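PDB 4QO5: hypothetical multiheme protein from Ignicoccus hospitalis KIN4/I, which is of unknown function but carries eight hemes c and, as a membrane-associated multiheme cytochrome, probably passes electrons along them. Local coordinates for residues A[169-175]-A[200-206]; A[128-132]-A[329-333]; A[255-259]-A[280-284]. One frame throughout, in Å; residues are numbered along the deposited sequence.

Contact 1. Residues A[169-175]-A[200-206]. With HEC (heme c), chain E.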
loop_
_atom_site.group_PDB
_atom_site.type_symbol
_atom_site.label_atom_id
_atom_site.label_comp_id
_atom_site.label_asym_id
_atom_site.label_seq_id
_atom_site.Cartn_x
_atom_site.Cartn_y
_atom_site.Cartn_z
ATOM N N ALA A 169 -3.550 -5.416 19.653
ATOM C CA ALA A 169 -3.513 -4.018 19.227
ATOM C C ALA A 169 -4.816 -3.615 18.516
ATOM O O ALA A 169 -5.275 -2.473 18.614
ATOM C CB ALA A 169 -2.312 -3.762 18.308
ATOM N N CYS A 170 -5.404 -4.541 17.773
ATOM C CA CYS A 170 -6.661 -4.229 17.107
ATOM C C CYS A 170 -7.869 -4.677 17.880
ATOM O O CYS A 170 -8.868 -3.968 17.910
ATOM C CB CYS A 170 -6.719 -4.883 15.747
ATOM S SG CYS A 170 -5.343 -4.215 14.784
ATOM N N HIS A 171 -7.778 -5.867 18.468
ATOM C CA HIS A 171 -8.901 -6.452 19.200
ATOM C C HIS A 171 -9.109 -5.853 20.597
ATOM O O HIS A 171 -10.232 -5.846 21.109
ATOM C CB HIS A 171 -8.725 -7.979 19.331
ATOM C CG HIS A 171 -8.991 -8.729 18.060
ATOM N ND1 HIS A 171 -10.161 -9.429 17.840
ATOM C CD2 HIS A 171 -8.237 -8.891 16.944
ATOM C CE1 HIS A 171 -10.118 -9.985 16.644
ATOM N NE2 HIS A 171 -8.962 -9.678 16.085
ATOM N N GLY A 172 -8.034 -5.381 21.222
ATOM C CA GLY A 172 -8.132 -4.869 22.592
ATOM C C GLY A 172 -7.399 -5.731 23.596
ATOM O O GLY A 172 -7.312 -6.956 23.431
ATOM N N THR A 173 -6.855 -5.087 24.632
ATOM C CA THR A 173 -6.206 -5.779 25.734
ATOM C C THR A 173 -7.112 -5.729 26.957
ATOM O O THR A 173 -8.140 -5.056 26.957
ATOM C CB THR A 173 -4.902 -5.064 26.161
ATOM O OG1 THR A 173 -5.190 -3.667 26.360
ATOM C CG2 THR A 173 -3.811 -5.218 25.113
ATOM N N VAL A 174 -6.707 -6.428 28.009
ATOM C CA VAL A 174 -7.307 -6.233 29.332
ATOM C C VAL A 174 -6.388 -5.286 30.114
ATOM O O VAL A 174 -5.208 -5.568 30.299
ATOM C CB VAL A 174 -7.441 -7.558 30.088
ATOM C CG1 VAL A 174 -7.826 -7.309 31.559
ATOM C CG2 VAL A 174 -8.465 -8.438 29.412
ATOM N N VAL A 175 -6.922 -4.140 30.515
ATOM C CA VAL A 175 -6.147 -3.150 31.230
ATOM C C VAL A 175 -6.191 -3.469 32.731
ATOM O O VAL A 175 -7.265 -3.646 33.319
ATOM C CB VAL A 175 -6.680 -1.723 30.977
ATOM C CG1 VAL A 175 -5.843 -0.699 31.751
ATOM C CG2 VAL A 175 -6.696 -1.408 29.468
ATOM N N ASN A 200 -3.383 1.053 24.897
ATOM C CA ASN A 200 -3.988 0.161 23.925
ATOM C C ASN A 200 -5.290 0.810 23.542
ATOM O O ASN A 200 -5.958 1.377 24.404
ATOM C CB ASN A 200 -4.299 -1.207 24.526
ATOM C CG ASN A 200 -5.108 -2.078 23.577
ATOM O OD1 ASN A 200 -6.347 -2.082 23.612
ATOM N ND2 ASN A 200 -4.415 -2.798 22.712
ATOM N N HIS A 201 -5.651 0.752 22.256
ATOM C CA HIS A 201 -6.935 1.310 21.832
ATOM C C HIS A 201 -7.688 0.399 20.868
ATOM O O HIS A 201 -8.328 0.865 19.939
ATOM C CB HIS A 201 -6.739 2.726 21.276
ATOM C CG HIS A 201 -5.968 3.608 22.212
ATOM N ND1 HIS A 201 -4.589 3.621 22.242
ATOM C CD2 HIS A 201 -6.377 4.434 23.205
ATOM C CE1 HIS A 201 -4.180 4.440 23.199
ATOM N NE2 HIS A 201 -5.246 4.948 23.798
ATOM N N GLY A 202 -7.589 -0.912 21.094
ATOM C CA GLY A 202 -8.347 -1.864 20.308
ATOM C C GLY A 202 -9.827 -1.772 20.661
ATOM O O GLY A 202 -10.189 -1.340 21.751
ATOM N N VAL A 203 -10.690 -2.190 19.740
ATOM C CA VAL A 203 -12.120 -1.939 19.898
ATOM C C VAL A 203 -12.766 -2.618 21.096
ATOM O O VAL A 203 -13.752 -2.110 21.610
ATOM C CB VAL A 203 -12.904 -2.284 18.620
ATOM C CG1 VAL A 203 -12.493 -1.331 17.506
ATOM C CG2 VAL A 203 -12.638 -3.736 18.234
ATOM N N GLY A 204 -12.238 -3.768 21.516
ATOM C CA GLY A 204 -12.781 -4.493 22.651
ATOM C C GLY A 204 -11.952 -4.355 23.922
ATOM O O GLY A 204 -11.954 -5.254 24.763
ATOM N N ARG A 205 -11.229 -3.245 24.062
ATOM C CA ARG A 205 -10.382 -3.047 25.249
ATOM C C ARG A 205 -11.200 -3.205 26.536
ATOM O O ARG A 205 -12.296 -2.646 26.652
ATOM C CB ARG A 205 -9.735 -1.673 25.237
ATOM C CG ARG A 205 -8.733 -1.443 26.418
ATOM C CD ARG A 205 -8.168 -0.047 26.302
ATOM N NE ARG A 205 -9.168 0.946 26.689
ATOM C CZ ARG A 205 -9.220 2.193 26.226
ATOM N NH1 ARG A 205 -8.335 2.641 25.320
ATOM N NH2 ARG A 205 -10.167 3.002 26.672
ATOM N N VAL A 206 -10.682 -3.980 27.485
ATOM C CA VAL A 206 -11.381 -4.170 28.765
ATOM C C VAL A 206 -10.835 -3.154 29.765
ATOM O O VAL A 206 -9.711 -3.273 30.236
ATOM C CB VAL A 206 -11.212 -5.609 29.291
ATOM C CG1 VAL A 206 -12.029 -5.823 30.569
ATOM C CG2 VAL A 206 -11.619 -6.611 28.206
HETATM FE FE HEC E . -8.325 -10.355 14.057
HETATM C CHA HEC E . -11.734 -10.695 13.440
HETATM C CHB HEC E . -8.220 -13.674 14.881
HETATM C CHC HEC E . -4.916 -10.155 14.491
HETATM C CHD HEC E . -8.350 -7.240 12.708
HETATM N NA HEC E . -9.713 -11.881 14.086
HETATM C C1A HEC E . -11.075 -11.798 13.918
HETATM C C2A HEC E . -11.665 -13.057 14.328
HETATM C C3A HEC E . -10.671 -13.858 14.711
HETATM C C4A HEC E . -9.436 -13.142 14.562
HETATM C CMA HEC E . -10.732 -15.312 15.219
HETATM C CAA HEC E . -13.172 -13.402 14.343
HETATM C CBA HEC E . -13.591 -13.247 15.809
HETATM C CGA HEC E . -15.077 -13.437 16.023
HETATM O O1A HEC E . -15.472 -14.439 16.674
HETATM O O2A HEC E . -15.860 -12.586 15.543
HETATM N NB HEC E . -6.903 -11.641 14.599
HETATM C C1B HEC E . -7.038 -12.982 14.866
HETATM C C2B HEC E . -5.763 -13.535 15.237
HETATM C C3B HEC E . -4.852 -12.572 15.049
HETATM C C4B HEC E . -5.553 -11.355 14.716
HETATM C CMB HEC E . -5.544 -15.041 15.527
HETATM C CAB HEC E . -3.310 -12.554 15.165
HETATM C CBB HEC E . -2.512 -13.872 15.061
HETATM N NC HEC E . -6.883 -9.036 13.646
HETATM C C1C HEC E . -5.549 -9.053 13.987
HETATM C C2C HEC E . -5.020 -7.708 13.876
HETATM C C3C HEC E . -5.977 -7.028 13.229
HETATM C C4C HEC E . -7.173 -7.782 13.179
HETATM C CMC HEC E . -3.502 -7.412 14.004
HETATM C CAC HEC E . -6.125 -5.629 12.655
HETATM C CBC HEC E . -4.940 -5.322 11.690
HETATM N ND HEC E . -9.806 -9.153 13.219
HETATM C C1D HEC E . -9.566 -7.894 12.699
HETATM C C2D HEC E . -10.779 -7.388 12.115
HETATM C C3D HEC E . -11.832 -8.467 12.325
HETATM C C4D HEC E . -11.142 -9.525 13.019
HETATM C CMD HEC E . -10.968 -6.036 11.422
HETATM C CAD HEC E . -13.308 -8.457 11.860
HETATM C CBD HEC E . -13.297 -8.739 10.361
HETATM C CGD HEC E . -14.688 -8.973 9.837
HETATM O O1D HEC E . -14.867 -8.879 8.597
HETATM O O2D HEC E . -15.611 -9.245 10.636
HETATM O O HOH W 1 -4.154 -0.382 20.131
HETATM O O HOH W 2 -7.862 -10.997 11.667
#
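Gly172 and Gly202 bring their backbones to a CA-CA distance of 3.8 Å, and from this crossing the two segments run on to a single parallel bridge. There Val206 N donates to Thr173 O at 2.8 Å. Val206 O accepts from Val175 N at 2.9 Å. Glycine is needed at the crossing: Gly172 leaves the helix with phi 113°, and a CB there would strike Arg205 N, while one on Gly202 would hit Gly172 N. The last carbonyls of the helix are taken up by the type I turn 202-205, Val203 N binding Cys170 O and Gly204 N binding His171 O.

Asn200 extends its CG anti to the backbone N (chi1 172°), which puts OD1 between two backbone donors: Gly202 N, closing an Asx turn, and, weakly, Thr173 N. Its ND2 binds Leu168 O. Val174 and Val206 lie side by side with their CG2 atoms 3.8 Å apart. Arg205 rests CG and CD on Val175 CG2; its NE binds Asn207 OD1, and its NH1 grips Asn200 O within the guanidinium plane at 2.8 Å while also serving a propionate of a further heme.

Cys170 and His171 end a CXXCH heme-attachment motif; His171 NE2 coordinates the iron at 2.2 Å, with a water at a longer 2.5 Å from the iron as its other ligand. The contact closes the base of the hairpin of strands 176-185 and 188-196. Helix 129-134 packs against His171, Val174, Val203 and Val206, and Gln489 of a second subunit touches Ala169 and Cys170.

Contact 2. Residues A[128-132]-A[329-333]. With HEC (heme c), chain G.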
loop_
_atom_site.group_PDB
_atom_site.type_symbol
_atom_site.label_atom_id
_atom_site.label_comp_id
_atom_site.label_asym_id
_atom_site.label_seq_id
_atom_site.Cartn_x
_atom_site.Cartn_y
_atom_site.Cartn_z
ATOM N N TRP A 128 -17.034 -6.635 22.302
ATOM C CA TRP A 128 -16.725 -7.953 22.839
ATOM C C TRP A 128 -15.508 -8.607 22.199
ATOM O O TRP A 128 -15.253 -9.801 22.421
ATOM C CB TRP A 128 -17.962 -8.861 22.702
ATOM C CG TRP A 128 -19.064 -8.440 23.625
ATOM C CD1 TRP A 128 -20.142 -7.655 23.319
ATOM C CD2 TRP A 128 -19.171 -8.744 25.022
ATOM N NE1 TRP A 128 -20.920 -7.462 24.441
ATOM C CE2 TRP A 128 -20.345 -8.121 25.498
ATOM C CE3 TRP A 128 -18.391 -9.484 25.914
ATOM C CZ2 TRP A 128 -20.755 -8.219 26.824
ATOM C CZ3 TRP A 128 -18.804 -9.584 27.237
ATOM C CH2 TRP A 128 -19.976 -8.956 27.675
ATOM N N ALA A 129 -14.744 -7.821 21.438
ATOM C CA ALA A 129 -13.680 -8.347 20.582
ATOM C C ALA A 129 -12.572 -9.075 21.335
ATOM O O ALA A 129 -12.018 -10.040 20.822
ATOM C CB ALA A 129 -13.075 -7.234 19.686
ATOM N N TYR A 130 -12.236 -8.625 22.543
ATOM C CA TYR A 130 -11.232 -9.354 23.313
ATOM C C TYR A 130 -11.737 -10.750 23.678
ATOM O O TYR A 130 -11.022 -11.733 23.497
ATOM C CB TYR A 130 -10.790 -8.591 24.578
ATOM C CG TYR A 130 -9.879 -9.414 25.469
ATOM C CD1 TYR A 130 -8.498 -9.401 25.283
ATOM C CD2 TYR A 130 -10.400 -10.213 26.495
ATOM C CE1 TYR A 130 -7.669 -10.153 26.087
ATOM C CE2 TYR A 130 -9.574 -10.980 27.302
ATOM C CZ TYR A 130 -8.209 -10.938 27.098
ATOM O OH TYR A 130 -7.393 -11.693 27.905
ATOM N N TYR A 131 -12.963 -10.840 24.194
ATOM C CA TYR A 131 -13.527 -12.132 24.562
ATOM C C TYR A 131 -13.814 -13.020 23.352
ATOM O O TYR A 131 -13.589 -14.239 23.394
ATOM C CB TYR A 131 -14.764 -11.951 25.452
ATOM C CG TYR A 131 -14.388 -11.254 26.731
ATOM C CD1 TYR A 131 -13.737 -11.943 27.751
ATOM C CD2 TYR A 131 -14.630 -9.898 26.902
ATOM C CE1 TYR A 131 -13.369 -11.304 28.923
ATOM C CE2 TYR A 131 -14.259 -9.249 28.068
ATOM C CZ TYR A 131 -13.632 -9.953 29.072
ATOM O OH TYR A 131 -13.266 -9.300 30.223
ATOM N N ASN A 132 -14.284 -12.409 22.273
ATOM C CA ASN A 132 -14.514 -13.162 21.032
ATOM C C ASN A 132 -13.265 -13.885 20.560
ATOM O O ASN A 132 -13.330 -15.031 20.110
ATOM C CB ASN A 132 -15.066 -12.265 19.924
ATOM C CG ASN A 132 -16.505 -11.842 20.177
ATOM O OD1 ASN A 132 -17.209 -12.464 20.966
ATOM N ND2 ASN A 132 -16.940 -10.769 19.516
ATOM N N GLY A 329 -23.434 -9.907 19.703
ATOM C CA GLY A 329 -22.022 -9.580 19.583
ATOM C C GLY A 329 -21.126 -10.513 20.377
ATOM O O GLY A 329 -19.897 -10.456 20.246
ATOM N N GLN A 330 -21.729 -11.354 21.214
ATOM C CA GLN A 330 -20.959 -12.309 22.014
ATOM C C GLN A 330 -20.707 -13.602 21.245
ATOM O O GLN A 330 -21.336 -14.624 21.501
ATOM C CB GLN A 330 -21.638 -12.582 23.363
ATOM C CG GLN A 330 -21.798 -11.325 24.191
ATOM C CD GLN A 330 -22.590 -11.585 25.460
ATOM O OE1 GLN A 330 -23.650 -12.209 25.420
ATOM N NE2 GLN A 330 -22.066 -11.131 26.594
ATOM N N HIS A 331 -19.759 -13.549 20.310
ATOM C CA HIS A 331 -19.496 -14.675 19.427
ATOM C C HIS A 331 -18.933 -15.894 20.143
ATOM O O HIS A 331 -19.111 -17.025 19.675
ATOM C CB HIS A 331 -18.547 -14.240 18.299
ATOM C CG HIS A 331 -19.107 -13.154 17.432
ATOM N ND1 HIS A 331 -18.336 -12.452 16.529
ATOM C CD2 HIS A 331 -20.361 -12.654 17.327
ATOM C CE1 HIS A 331 -19.091 -11.558 15.913
ATOM N NE2 HIS A 331 -20.326 -11.664 16.376
ATOM N N PHE A 332 -18.256 -15.674 21.276
ATOM C CA PHE A 332 -17.680 -16.772 22.060
ATOM C C PHE A 332 -18.758 -17.688 22.664
ATOM O O PHE A 332 -18.460 -18.763 23.172
ATOM C CB PHE A 332 -16.739 -16.241 23.171
ATOM C CG PHE A 332 -17.413 -15.315 24.149
ATOM C CD1 PHE A 332 -17.961 -15.803 25.336
ATOM C CD2 PHE A 332 -17.523 -13.956 23.870
ATOM C CE1 PHE A 332 -18.597 -14.958 26.230
ATOM C CE2 PHE A 332 -18.165 -13.104 24.762
ATOM C CZ PHE A 332 -18.706 -13.607 25.942
ATOM N N LYS A 333 -20.016 -17.266 22.585
ATOM C CA LYS A 333 -21.126 -18.065 23.115
ATOM C C LYS A 333 -21.767 -18.984 22.074
ATOM O O LYS A 333 -22.661 -19.776 22.393
ATOM C CB LYS A 333 -22.193 -17.148 23.713
ATOM C CG LYS A 333 -21.745 -16.460 24.987
ATOM C CD LYS A 333 -22.867 -15.657 25.611
ATOM C CE LYS A 333 -22.462 -15.158 26.995
ATOM N NZ LYS A 333 -23.602 -14.474 27.666
HETATM FE FE HEC G . -13.658 -2.413 12.602
HETATM C CHA HEC G . -15.162 -5.499 13.045
HETATM C CHB HEC G . -16.011 -1.587 10.226
HETATM C CHC HEC G . -12.535 0.821 12.652
HETATM C CHD HEC G . -11.089 -3.329 14.600
HETATM N NA HEC G . -15.306 -3.336 11.813
HETATM C C1A HEC G . -15.695 -4.636 12.106
HETATM C C2A HEC G . -16.834 -4.943 11.259
HETATM C C3A HEC G . -17.080 -3.868 10.484
HETATM C C4A HEC G . -16.115 -2.838 10.803
HETATM C CMA HEC G . -18.178 -3.715 9.405
HETATM C CAA HEC G . -17.574 -6.299 11.267
HETATM C CBA HEC G . -18.560 -6.406 12.429
HETATM C CGA HEC G . -17.889 -6.975 13.652
HETATM O O1A HEC G . -17.994 -6.324 14.727
HETATM O O2A HEC G . -17.245 -8.061 13.563
HETATM N NB HEC G . -14.148 -0.743 11.619
HETATM C C1B HEC G . -15.191 -0.583 10.713
HETATM C C2B HEC G . -15.301 0.833 10.393
HETATM C C3B HEC G . -14.365 1.483 11.116
HETATM C C4B HEC G . -13.615 0.508 11.852
HETATM C CMB HEC G . -16.390 1.416 9.465
HETATM C CAB HEC G . -14.011 2.975 11.322
HETATM C CBB HEC G . -15.134 4.025 11.126
HETATM N NC HEC G . -12.090 -1.443 13.412
HETATM C C1C HEC G . -11.823 -0.101 13.361
HETATM C C2C HEC G . -10.513 0.139 13.969
HETATM C C3C HEC G . -10.344 -0.935 14.764
HETATM C C4C HEC G . -11.191 -1.997 14.269
HETATM C CMC HEC G . -10.190 1.615 14.314
HETATM C CAC HEC G . -9.279 -1.314 15.832
HETATM C CBC HEC G . -8.667 -0.190 16.715
HETATM N ND HEC G . -13.199 -4.168 13.642
HETATM C C1D HEC G . -12.052 -4.287 14.437
HETATM C C2D HEC G . -12.034 -5.588 15.059
HETATM C C3D HEC G . -13.308 -6.270 14.583
HETATM C C4D HEC G . -13.974 -5.312 13.724
HETATM C CMD HEC G . -10.953 -6.157 16.003
HETATM C CAD HEC G . -13.799 -7.678 14.976
HETATM C CBD HEC G . -14.768 -7.561 16.148
HETATM C CGD HEC G . -15.316 -8.939 16.443
HETATM O O1D HEC G . -16.135 -9.447 15.628
HETATM O O2D HEC G . -14.946 -9.518 17.500
#
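Asn132 spends both ends of its amide on this contact. One N-H of ND2 goes to Gly329 O at 3.1 Å, the acceptor lying in the amide plane; the other runs almost straight, at 173°, to O2D of a heme propionate. OD1 takes two weak bonds, from His331 N at 2.8 Å and from Phe332 N. A side chain with donor and acceptor on one flat group suits this place, since it ties a heme carboxylate to an inverse gamma turn centred on Gln330. The amide lies nearly parallel to the His331 imidazole, with ND2 over its face, and His331 ND1 holds a propionate of a second heme.

Around this polar centre sits an aromatic shell. Gln330 stretches across the Trp128 indole, its CG 3.8 Å from the centroid of the five-membered ring and its NE2 3.2 Å from CZ2, above the same face. Lys333 NZ holds the other end of that amide, OE1. Phe332 carries CG between its backbone N and carbonyl carbon (chi1 59°), which brings CE2 to 3.7 Å from Tyr131 CB and 3.8 Å from Trp128 CE3. Replacing Trp128 by an alanine would probably open a gap beside Phe332 and leave Gln330 CG and NE2 without the ring face they lie over.

Trp128 is also the N-cap of helix 129-134, and its O accepts the Asn132 N-H. The contact thus joins the start of that helix to the loop between strands 323-324 and 336-337, while Tyr130 and Tyr131 carry the helix onto Val174 and Val206.

Contact 3. Residues A[255-259]-A[280-284]. With HEC (heme c), chain I.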
loop_
_atom_site.group_PDB
_atom_site.type_symbol
_atom_site.label_atom_id
_atom_site.label_comp_id
_atom_site.label_asym_id
_atom_site.label_seq_id
_atom_site.Cartn_x
_atom_site.Cartn_y
_atom_site.Cartn_z
ATOM N N HIS A 255 -14.958 4.292 -5.859
ATOM C CA HIS A 255 -15.394 5.132 -4.751
ATOM C C HIS A 255 -14.176 5.784 -4.098
ATOM O O HIS A 255 -14.167 6.984 -3.831
ATOM C CB HIS A 255 -16.062 4.300 -3.673
ATOM C CG HIS A 255 -17.333 3.658 -4.115
ATOM N ND1 HIS A 255 -17.699 2.393 -3.719
ATOM C CD2 HIS A 255 -18.316 4.101 -4.928
ATOM C CE1 HIS A 255 -18.859 2.080 -4.268
ATOM N NE2 HIS A 255 -19.256 3.104 -4.989
ATOM N N GLY A 256 -13.163 4.972 -3.846
ATOM C CA GLY A 256 -11.924 5.456 -3.226
ATOM C C GLY A 256 -11.132 6.434 -4.087
ATOM O O GLY A 256 -10.698 7.487 -3.597
ATOM N N ASN A 257 -10.956 6.102 -5.375
ATOM C CA ASN A 257 -10.218 6.968 -6.288
ATOM C C ASN A 257 -10.836 8.355 -6.283
ATOM O O ASN A 257 -10.137 9.356 -6.184
ATOM C CB ASN A 257 -10.281 6.453 -7.736
ATOM C CG ASN A 257 -9.807 5.019 -7.891
ATOM O OD1 ASN A 257 -9.099 4.472 -7.042
ATOM N ND2 ASN A 257 -10.169 4.416 -9.008
ATOM N N ILE A 258 -12.163 8.403 -6.424
ATOM C CA ILE A 258 -12.879 9.672 -6.488
ATOM C C ILE A 258 -12.789 10.441 -5.156
ATOM O O ILE A 258 -12.603 11.663 -5.142
ATOM C CB ILE A 258 -14.360 9.436 -6.862
ATOM C CG1 ILE A 258 -14.453 8.900 -8.290
ATOM C CG2 ILE A 258 -15.153 10.724 -6.771
ATOM C CD1 ILE A 258 -15.848 8.329 -8.612
ATOM N N TRP A 259 -12.927 9.724 -4.049
ATOM C CA TRP A 259 -12.881 10.370 -2.745
ATOM C C TRP A 259 -11.523 11.052 -2.544
ATOM O O TRP A 259 -11.464 12.217 -2.143
ATOM C CB TRP A 259 -13.148 9.374 -1.621
ATOM C CG TRP A 259 -13.264 10.058 -0.282
ATOM C CD1 TRP A 259 -14.410 10.528 0.297
ATOM C CD2 TRP A 259 -12.194 10.362 0.636
ATOM N NE1 TRP A 259 -14.122 11.106 1.505
ATOM C CE2 TRP A 259 -12.776 11.009 1.747
ATOM C CE3 TRP A 259 -10.812 10.140 0.626
ATOM C CZ2 TRP A 259 -12.023 11.442 2.848
ATOM C CZ3 TRP A 259 -10.051 10.574 1.737
ATOM C CH2 TRP A 259 -10.666 11.227 2.816
ATOM N N THR A 280 -19.953 13.002 -2.839
ATOM C CA THR A 280 -20.368 12.283 -4.044
ATOM C C THR A 280 -19.687 10.918 -4.164
ATOM O O THR A 280 -19.891 10.209 -5.141
ATOM C CB THR A 280 -20.098 13.106 -5.317
ATOM O OG1 THR A 280 -18.778 13.657 -5.251
ATOM C CG2 THR A 280 -21.105 14.246 -5.431
ATOM N N ALA A 281 -18.878 10.562 -3.169
ATOM C CA ALA A 281 -18.261 9.230 -3.111
ATOM C C ALA A 281 -18.288 8.780 -1.658
ATOM O O ALA A 281 -17.967 9.560 -0.772
ATOM C CB ALA A 281 -16.792 9.263 -3.632
ATOM N N PRO A 282 -18.648 7.509 -1.418
ATOM C CA PRO A 282 -18.830 6.976 -0.058
ATOM C C PRO A 282 -17.526 6.502 0.591
ATOM O O PRO A 282 -16.661 5.941 -0.091
ATOM C CB PRO A 282 -19.741 5.777 -0.295
ATOM C CG PRO A 282 -19.322 5.288 -1.674
ATOM C CD PRO A 282 -18.983 6.518 -2.457
ATOM N N THR A 283 -17.386 6.746 1.892
ATOM C CA THR A 283 -16.323 6.150 2.684
ATOM C C THR A 283 -16.878 5.022 3.541
ATOM O O THR A 283 -18.080 4.730 3.501
ATOM C CB THR A 283 -15.697 7.167 3.655
ATOM O OG1 THR A 283 -16.688 7.609 4.599
ATOM C CG2 THR A 283 -15.127 8.358 2.900
ATOM N N CYS A 284 -16.006 4.414 4.341
ATOM C CA CYS A 284 -16.422 3.333 5.238
ATOM C C CYS A 284 -17.637 3.733 6.054
ATOM O O CYS A 284 -18.618 2.998 6.111
ATOM C CB CYS A 284 -15.310 2.983 6.211
ATOM S SG CYS A 284 -13.655 3.223 5.579
HETATM FE FE HEC I . -21.028 3.358 -6.156
HETATM C CHA HEC I . -18.967 3.342 -8.876
HETATM C CHB HEC I . -21.645 -0.012 -6.600
HETATM C CHC HEC I . -22.722 3.236 -3.207
HETATM C CHD HEC I . -21.086 6.728 -6.114
HETATM N NA HEC I . -20.406 1.954 -7.456
HETATM C C1A HEC I . -19.526 2.143 -8.521
HETATM C C2A HEC I . -19.297 0.868 -9.176
HETATM C C3A HEC I . -20.056 -0.034 -8.545
HETATM C C4A HEC I . -20.755 0.614 -7.464
HETATM C CMA HEC I . -20.147 -1.535 -8.876
HETATM C CAA HEC I . -18.384 0.592 -10.413
HETATM C CBA HEC I . -16.983 0.176 -9.933
HETATM C CGA HEC I . -16.157 -0.474 -11.023
HETATM O O1A HEC I . -16.709 -0.778 -12.108
HETATM O O2A HEC I . -14.936 -0.702 -10.803
HETATM N NB HEC I . -22.039 1.907 -5.121
HETATM C C1B HEC I . -22.043 0.557 -5.424
HETATM C C2B HEC I . -22.546 -0.179 -4.297
HETATM C C3B HEC I . -22.816 0.718 -3.331
HETATM C C4B HEC I . -22.534 2.037 -3.855
HETATM C CMB HEC I . -22.635 -1.727 -4.353
HETATM C CAB HEC I . -23.267 0.547 -1.848
HETATM C CBB HEC I . -23.044 -0.849 -1.200
HETATM N NC HEC I . -21.771 4.684 -4.953
HETATM C C1C HEC I . -22.396 4.459 -3.737
HETATM C C2C HEC I . -22.806 5.721 -3.168
HETATM C C3C HEC I . -22.142 6.645 -3.879
HETATM C C4C HEC I . -21.639 6.032 -5.078
HETATM C CMC HEC I . -23.304 5.774 -1.695
HETATM C CAC HEC I . -21.979 8.180 -3.788
HETATM C CBC HEC I . -21.932 8.783 -2.373
HETATM N ND HEC I . -20.180 4.797 -7.308
HETATM C C1D HEC I . -20.375 6.166 -7.127
HETATM C C2D HEC I . -19.696 6.903 -8.160
HETATM C C3D HEC I . -19.041 5.837 -9.001
HETATM C C4D HEC I . -19.381 4.572 -8.415
HETATM C CMD HEC I . -19.654 8.433 -8.344
HETATM C CAD HEC I . -18.168 6.062 -10.248
HETATM C CBD HEC I . -19.035 5.729 -11.464
HETATM C CGD HEC I . -18.154 5.236 -12.595
HETATM O O1D HEC I . -17.778 4.032 -12.581
HETATM O O2D HEC I . -17.839 6.022 -13.527
#
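His255 and Pro282 meet beside a heme whose iron the histidine coordinates through NE2, at 2.1 Å; His411 supplies the second axial ligand, giving the bis-histidine iron common in multiheme cytochromes c. The metal bond fixes where the imidazole must stand, and the rest of the contact is van der Waals.

Two CH-pi contacts come first. Pro282 lays CG over one face of the His255 ring, 3.7 Å from its centroid and 17° off the normal, while CD of the same proline sits 3.5 Å from heme C3C. A rigid, compact ring fits the angle between imidazole and porphyrin, and would be expected to hinder rotation of the ligand. Farther along, Thr283 sets CG2 over the five-membered ring of Trp259, 3.6 Å from the centroid. With its OG1 between backbone N and carbonyl carbon (chi1 63°), the threonine turns its methyl to the indole and its hydroxyl to Arg230 O. The buried Trp259 NE1, which that methyl approaches over the ring face, finds no hydrogen-bond partner in the model.

Simple apolar packing joins these two ends. Ala281 CB lies 3.8 Å from Ile258 CG2 and also faces Trp259 CB. The same methyl touches a carbonyl oxygen, His255 O, at 3.5 Å; so small a side chain lets the loop run close against the helix. Ile258 reaches with CD1 to the heme, 3.6 Å from CAD.

Helix 254-262 is thereby packed on the loop that precedes helix 284-288, whose N-cap is Thr283 and whose first residue, Cys284, is bonded to a neighbouring heme. Helices 232-235 and 246-252 touch Trp259 and His255 respectively, and Pro220 of a third subunit packs on Ile258.

Contacts 1 and 2 form one region, their centres 13 Å apart. Tyr130 of helix 129-134 joins them, its CZ 3.4 Å from Val174 CG2. They also share a heme: the one ligated by His171 in contact 1 accepts at O2A a hydrogen bond from His331 ND1 of contact 2. FE of this heme (chain E) lies 9.7 Å from FE of the heme of contact 2 (chain G). Contact 3 stands apart, about 29 Å from contact 1 and 31 Å from contact 2 between centres. Its heme nevertheless accepts a hydrogen bond from His201 ND1 of a third subunit, so the loop of contact 1 in one chain serves the heme of contact 3 in another.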